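Local coordinates for DNA fragmentation factor subunit beta (Mus musculus, PDB 1V0D), which cuts chromosomal DNA during apoptosis, acting as the caspase-activated nuclease that drives DNA fragmentation and chromatin condensation, at residues W144-Y158 against I244-F256. Residues are numbered along the deposited sequence; the frame is centred on the assembly and turned at random.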
loop_
_atom_site.group_PDB
_atom_site.type_symbol
_atom_site.label_atom_id
_atom_site.label_comp_id
_atom_site.label_asym_id
_atom_site.label_seq_id
_atom_site.Cartn_x
_atom_site.Cartn_y
_atom_site.Cartn_z
ATOM N N TRP A 144 -15.543 5.113 -11.268
ATOM C CA TRP A 144 -14.849 5.410 -10.022
ATOM C C TRP A 144 -15.351 4.488 -8.906
ATOM O O TRP A 144 -14.555 3.838 -8.232
ATOM C CB TRP A 144 -15.128 6.863 -9.616
ATOM C CG TRP A 144 -14.215 7.446 -8.554
ATOM C CD1 TRP A 144 -13.009 8.075 -8.758
ATOM C CD2 TRP A 144 -14.459 7.504 -7.138
ATOM N NE1 TRP A 144 -12.500 8.523 -7.559
ATOM C CE2 TRP A 144 -13.365 8.187 -6.550
ATOM C CE3 TRP A 144 -15.497 7.044 -6.307
ATOM C CZ2 TRP A 144 -13.280 8.423 -5.173
ATOM C CZ3 TRP A 144 -15.410 7.279 -4.930
ATOM C CH2 TRP A 144 -14.310 7.963 -4.382
ATOM N N PHE A 145 -16.671 4.425 -8.731
ATOM C CA PHE A 145 -17.282 3.625 -7.666
ATOM C C PHE A 145 -17.253 2.102 -7.740
ATOM O O PHE A 145 -17.828 1.438 -6.873
ATOM C CB PHE A 145 -18.736 4.052 -7.465
ATOM C CG PHE A 145 -18.900 5.496 -7.091
ATOM C CD1 PHE A 145 -18.681 6.501 -8.031
ATOM C CD2 PHE A 145 -19.277 5.851 -5.799
ATOM C CE1 PHE A 145 -18.840 7.839 -7.688
ATOM C CE2 PHE A 145 -19.438 7.187 -5.445
ATOM C CZ PHE A 145 -19.219 8.182 -6.390
ATOM N N GLU A 146 -16.600 1.534 -8.748
ATOM C CA GLU A 146 -16.550 0.075 -8.862
ATOM C C GLU A 146 -16.006 -0.641 -7.633
ATOM O O GLU A 146 -14.825 -0.528 -7.303
ATOM C CB GLU A 146 -15.708 -0.345 -10.062
ATOM C CG GLU A 146 -16.386 -0.162 -11.400
ATOM C CD GLU A 146 -15.469 -0.539 -12.550
ATOM O OE1 GLU A 146 -14.959 -1.689 -12.544
ATOM O OE2 GLU A 146 -15.260 0.316 -13.450
ATOM N N GLY A 147 -16.868 -1.388 -6.958
ATOM C CA GLY A 147 -16.414 -2.129 -5.799
ATOM C C GLY A 147 -16.858 -1.552 -4.480
ATOM O O GLY A 147 -16.726 -2.194 -3.431
ATOM N N LEU A 148 -17.385 -0.336 -4.528
ATOM C CA LEU A 148 -17.844 0.316 -3.318
ATOM C C LEU A 148 -19.297 -0.041 -3.106
ATOM O O LEU A 148 -20.060 -0.136 -4.068
ATOM C CB LEU A 148 -17.700 1.831 -3.450
ATOM C CG LEU A 148 -16.326 2.323 -3.888
ATOM C CD1 LEU A 148 -16.317 3.834 -3.940
ATOM C CD2 LEU A 148 -15.281 1.809 -2.931
ATOM N N GLU A 149 -19.677 -0.238 -1.846
ATOM C CA GLU A 149 -21.053 -0.574 -1.514
ATOM C C GLU A 149 -21.987 0.416 -2.209
ATOM O O GLU A 149 -21.534 1.396 -2.801
ATOM C CB GLU A 149 -21.246 -0.535 0.002
ATOM C CG GLU A 149 -20.261 -1.424 0.740
ATOM C CD GLU A 149 -20.578 -1.571 2.221
ATOM O OE1 GLU A 149 -20.648 -0.544 2.935
ATOM O OE2 GLU A 149 -20.755 -2.723 2.674
ATOM N N SER A 150 -23.288 0.173 -2.144
ATOM C CA SER A 150 -24.225 1.062 -2.816
ATOM C C SER A 150 -24.497 2.352 -2.073
ATOM O O SER A 150 -24.734 3.382 -2.700
ATOM C CB SER A 150 -25.535 0.333 -3.080
ATOM O OG SER A 150 -25.304 -0.793 -3.908
ATOM N N ARG A 151 -24.468 2.298 -0.745
ATOM C CA ARG A 151 -24.719 3.481 0.077
ATOM C C ARG A 151 -23.908 4.680 -0.412
ATOM O O ARG A 151 -24.300 5.829 -0.199
ATOM C CB ARG A 151 -24.367 3.184 1.537
ATOM C CG ARG A 151 -22.958 2.643 1.682
ATOM C CD ARG A 151 -22.739 1.845 2.954
ATOM N NE ARG A 151 -22.227 2.657 4.050
ATOM C CZ ARG A 151 -21.451 2.179 5.020
ATOM N NH1 ARG A 151 -21.100 0.896 5.020
ATOM N NH2 ARG A 151 -21.030 2.977 5.996
ATOM N N PHE A 152 -22.788 4.408 -1.077
ATOM C CA PHE A 152 -21.928 5.475 -1.573
ATOM C C PHE A 152 -22.351 6.001 -2.936
ATOM O O PHE A 152 -22.096 5.387 -3.972
ATOM C CB PHE A 152 -20.469 5.002 -1.597
ATOM C CG PHE A 152 -19.934 4.654 -0.236
ATOM C CD1 PHE A 152 -19.325 3.427 -0.002
ATOM C CD2 PHE A 152 -20.097 5.531 0.830
ATOM C CE1 PHE A 152 -18.895 3.075 1.278
ATOM C CE2 PHE A 152 -19.673 5.189 2.110
ATOM C CZ PHE A 152 -19.073 3.959 2.335
ATOM N N ARG A 153 -23.003 7.157 -2.908
ATOM C CA ARG A 153 -23.496 7.822 -4.106
ATOM C C ARG A 153 -22.532 8.926 -4.546
ATOM O O ARG A 153 -22.347 9.179 -5.739
ATOM C CB ARG A 153 -24.860 8.459 -3.811
ATOM C CG ARG A 153 -25.998 7.493 -3.495
ATOM C CD ARG A 153 -26.723 7.062 -4.772
ATOM N NE ARG A 153 -26.074 5.941 -5.450
ATOM C CZ ARG A 153 -26.168 5.694 -6.755
ATOM N NH1 ARG A 153 -26.881 6.495 -7.541
ATOM N NH2 ARG A 153 -25.556 4.637 -7.275
ATOM N N ASN A 154 -21.924 9.578 -3.562
ATOM C CA ASN A 154 -21.026 10.694 -3.811
ATOM C C ASN A 154 -19.560 10.354 -3.563
ATOM O O ASN A 154 -19.251 9.514 -2.723
ATOM C CB ASN A 154 -21.447 11.862 -2.912
ATOM C CG ASN A 154 -20.779 13.160 -3.300
ATOM O OD1 ASN A 154 -20.887 14.175 -2.597
ATOM N ND2 ASN A 154 -20.083 13.144 -4.434
ATOM N N LYS A 155 -18.659 11.009 -4.291
ATOM C CA LYS A 155 -17.227 10.779 -4.108
ATOM C C LYS A 155 -16.738 11.345 -2.765
ATOM O O LYS A 155 -16.181 10.613 -1.936
ATOM C CB LYS A 155 -16.427 11.417 -5.243
ATOM C CG LYS A 155 -16.513 10.684 -6.573
ATOM C CD LYS A 155 -15.618 11.348 -7.606
ATOM C CE LYS A 155 -15.728 10.671 -8.953
ATOM N NZ LYS A 155 -15.038 11.467 -10.005
ATOM N N SER A 156 -16.936 12.647 -2.557
ATOM C CA SER A 156 -16.526 13.289 -1.310
ATOM C C SER A 156 -17.011 12.439 -0.157
ATOM O O SER A 156 -16.289 12.206 0.808
ATOM C CB SER A 156 -17.141 14.686 -1.177
ATOM O OG SER A 156 -16.545 15.603 -2.076
ATOM N N GLY A 157 -18.246 11.973 -0.279
ATOM C CA GLY A 157 -18.842 11.167 0.764
ATOM C C GLY A 157 -18.055 9.926 1.082
ATOM O O GLY A 157 -17.868 9.592 2.246
ATOM N N TYR A 158 -17.590 9.230 0.056
ATOM C CA TYR A 158 -16.833 8.018 0.297
ATOM C C TYR A 158 -15.508 8.358 0.962
ATOM O O TYR A 158 -15.161 7.770 1.988
ATOM C CB TYR A 158 -16.576 7.256 -1.003
ATOM C CG TYR A 158 -15.643 6.086 -0.797
ATOM C CD1 TYR A 158 -16.037 4.970 -0.055
ATOM C CD2 TYR A 158 -14.333 6.123 -1.278
ATOM C CE1 TYR A 158 -15.140 3.922 0.207
ATOM C CE2 TYR A 158 -13.434 5.083 -1.023
ATOM C CZ TYR A 158 -13.842 3.994 -0.283
ATOM O OH TYR A 158 -12.949 2.989 -0.036
ATOM N N ILE A 244 -1.682 13.701 -5.518
ATOM C CA ILE A 244 -2.622 12.669 -5.912
ATOM C C ILE A 244 -4.034 13.207 -5.807
ATOM O O ILE A 244 -4.353 13.937 -4.865
ATOM C CB ILE A 244 -2.493 11.430 -4.996
ATOM C CG1 ILE A 244 -3.373 10.292 -5.525
ATOM C CG2 ILE A 244 -2.890 11.798 -3.561
ATOM C CD1 ILE A 244 -3.253 8.991 -4.735
ATOM N N ASN A 245 -4.876 12.861 -6.777
ATOM C CA ASN A 245 -6.261 13.308 -6.745
ATOM C C ASN A 245 -7.152 12.082 -6.782
ATOM O O ASN A 245 -7.590 11.640 -7.845
ATOM C CB ASN A 245 -6.567 14.233 -7.924
ATOM C CG ASN A 245 -7.922 14.925 -7.786
ATOM O OD1 ASN A 245 -8.100 16.060 -8.236
ATOM N ND2 ASN A 245 -8.885 14.240 -7.172
ATOM N N PRO A 246 -7.442 11.516 -5.605
ATOM C CA PRO A 246 -8.289 10.322 -5.505
ATOM C C PRO A 246 -9.672 10.487 -6.130
ATOM O O PRO A 246 -10.375 9.507 -6.338
ATOM C CB PRO A 246 -8.360 10.083 -3.999
ATOM C CG PRO A 246 -8.290 11.478 -3.446
ATOM C CD PRO A 246 -7.185 12.091 -4.273
ATOM N N TYR A 247 -10.057 11.721 -6.438
ATOM C CA TYR A 247 -11.376 11.966 -7.006
ATOM C C TYR A 247 -11.548 11.748 -8.502
ATOM O O TYR A 247 -12.686 11.678 -8.978
ATOM C CB TYR A 247 -11.848 13.391 -6.715
ATOM C CG TYR A 247 -12.166 13.679 -5.279
ATOM C CD1 TYR A 247 -11.162 14.062 -4.390
ATOM C CD2 TYR A 247 -13.475 13.611 -4.811
ATOM C CE1 TYR A 247 -11.450 14.377 -3.068
ATOM C CE2 TYR A 247 -13.777 13.925 -3.487
ATOM C CZ TYR A 247 -12.754 14.309 -2.625
ATOM O OH TYR A 247 -13.031 14.632 -1.324
ATOM N N GLY A 248 -10.468 11.639 -9.261
ATOM C CA GLY A 248 -10.691 11.501 -10.687
ATOM C C GLY A 248 -10.357 10.190 -11.349
ATOM O O GLY A 248 -10.083 10.170 -12.550
ATOM N N ASN A 249 -10.436 9.087 -10.617
ATOM C CA ASN A 249 -10.037 7.826 -11.211
ATOM C C ASN A 249 -10.209 6.722 -10.168
ATOM O O ASN A 249 -9.948 6.934 -8.984
ATOM C CB ASN A 249 -8.573 7.995 -11.608
ATOM C CG ASN A 249 -7.992 6.799 -12.264
ATOM O OD1 ASN A 249 -8.022 5.699 -11.718
ATOM N ND2 ASN A 249 -7.420 7.003 -13.445
ATOM N N ARG A 250 -10.652 5.546 -10.601
ATOM C CA ARG A 250 -10.845 4.427 -9.686
ATOM C C ARG A 250 -9.516 3.984 -9.093
ATOM O O ARG A 250 -9.385 3.826 -7.884
ATOM C CB ARG A 250 -11.487 3.244 -10.407
ATOM C CG ARG A 250 -11.482 1.996 -9.567
ATOM C CD ARG A 250 -12.053 0.791 -10.274
ATOM N NE ARG A 250 -11.913 -0.375 -9.408
ATOM C CZ ARG A 250 -10.895 -1.232 -9.456
ATOM N NH1 ARG A 250 -9.918 -1.074 -10.351
ATOM N NH2 ARG A 250 -10.829 -2.218 -8.567
ATOM N N GLU A 251 -8.530 3.775 -9.954
ATOM C CA GLU A 251 -7.215 3.348 -9.507
ATOM C C GLU A 251 -6.617 4.400 -8.580
ATOM O O GLU A 251 -5.875 4.082 -7.645
ATOM C CB GLU A 251 -6.308 3.138 -10.712
ATOM C CG GLU A 251 -4.922 2.645 -10.365
ATOM C CD GLU A 251 -4.177 2.140 -11.588
ATOM O OE1 GLU A 251 -4.702 1.215 -12.258
ATOM O OE2 GLU A 251 -3.075 2.666 -11.873
ATOM N N SER A 252 -6.951 5.658 -8.849
ATOM C CA SER A 252 -6.474 6.774 -8.050
ATOM C C SER A 252 -7.078 6.691 -6.648
ATOM O O SER A 252 -6.406 6.921 -5.648
ATOM C CB SER A 252 -6.876 8.070 -8.734
ATOM O OG SER A 252 -6.435 9.190 -8.002
ATOM N N ARG A 253 -8.353 6.345 -6.581
ATOM C CA ARG A 253 -9.047 6.205 -5.309
ATOM C C ARG A 253 -8.410 5.117 -4.432
ATOM O O ARG A 253 -8.348 5.229 -3.205
ATOM C CB ARG A 253 -10.504 5.841 -5.583
ATOM C CG ARG A 253 -11.393 5.729 -4.361
ATOM C CD ARG A 253 -12.602 4.876 -4.693
ATOM N NE ARG A 253 -12.243 3.465 -4.642
ATOM C CZ ARG A 253 -12.897 2.506 -5.282
ATOM N NH1 ARG A 253 -13.944 2.814 -6.029
ATOM N NH2 ARG A 253 -12.515 1.239 -5.163
ATOM N N ILE A 254 -7.945 4.055 -5.081
ATOM C CA ILE A 254 -7.328 2.916 -4.403
ATOM C C ILE A 254 -5.892 3.195 -3.962
ATOM O O ILE A 254 -5.469 2.756 -2.887
ATOM C CB ILE A 254 -7.349 1.672 -5.330
ATOM C CG1 ILE A 254 -8.793 1.235 -5.550
ATOM C CG2 ILE A 254 -6.513 0.538 -4.739
ATOM C CD1 ILE A 254 -8.948 0.192 -6.619
ATOM N N LEU A 255 -5.134 3.904 -4.798
ATOM C CA LEU A 255 -3.758 4.229 -4.453
ATOM C C LEU A 255 -3.741 5.102 -3.199
ATOM O O LEU A 255 -2.842 5.002 -2.364
ATOM C CB LEU A 255 -3.075 4.947 -5.617
ATOM C CG LEU A 255 -2.710 4.036 -6.794
ATOM C CD1 LEU A 255 -2.317 4.874 -7.983
ATOM C CD2 LEU A 255 -1.573 3.107 -6.400
ATOM N N PHE A 256 -4.755 5.945 -3.056
ATOM C CA PHE A 256 -4.845 6.808 -1.900
ATOM C C PHE A 256 -4.856 5.949 -0.626
ATOM O O PHE A 256 -4.651 6.444 0.482
ATOM C CB PHE A 256 -6.109 7.662 -2.009
ATOM C CG PHE A 256 -6.103 8.868 -1.115
ATOM C CD1 PHE A 256 -5.087 9.803 -1.204
ATOM C CD2 PHE A 256 -7.107 9.057 -0.174
ATOM C CE1 PHE A 256 -5.074 10.903 -0.369
ATOM C CE2 PHE A 256 -7.097 10.161 0.666
ATOM C CZ PHE A 256 -6.083 11.080 0.569
#
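W144 and K155 make the two hydrogen bonds that join 144-158 to 244-256. W144 NE1 donates to P246 O at 2.6 Å. The acceptor lies almost in the indole plane, and the bond is somewhat bent, with an N-H...O angle of 146°. K155 NZ meets Y247 O nearly head-on along the carbonyl, also at 2.6 Å. The lysine chain is extended beyond CG, which carries NZ along the indole to the carbonyl of Y247. NZ also forms a salt bridge with D141 and a bond to A135 O, so the buried ammonium is held by several oxygens.

Nonpolar contacts lie over both faces of the indole, which sits between the methylenes of R253 and K155. R253 CD sits over one face in a CH-pi contact, 3.5 Å from the centroid of the six-membered ring of W144. K155 CG lies over the opposite face, toward its rim. A valine in place of W144 would probably leave P246 O without this donor and open a gap between the R253 and K155 chains.

The contact belongs to the DFF40 nuclease region, which is placed in the His-Me finger clan. It packs the loop leading into helix 155-175, and that helix's first turn, against helix 250-255 and the loop that leads into it. N249 N-caps helix 250-255, with OD1 accepting from S252 N at 3.1 Å.

R253 bends at chi3 (80°), and its guanidinium stands nearly upright to the indole, the planes 84° apart. L148 CD2 lies 3.4 Å above the centre of that guanidinium. Y158 CE2 packs against R253 CD.

Further along, K155 CB touches Y247 CD2 at 3.7 Å. S156 lies by the same ring, but its OG bonds to E136. Y247 OH is bound by F210 O and R212 N.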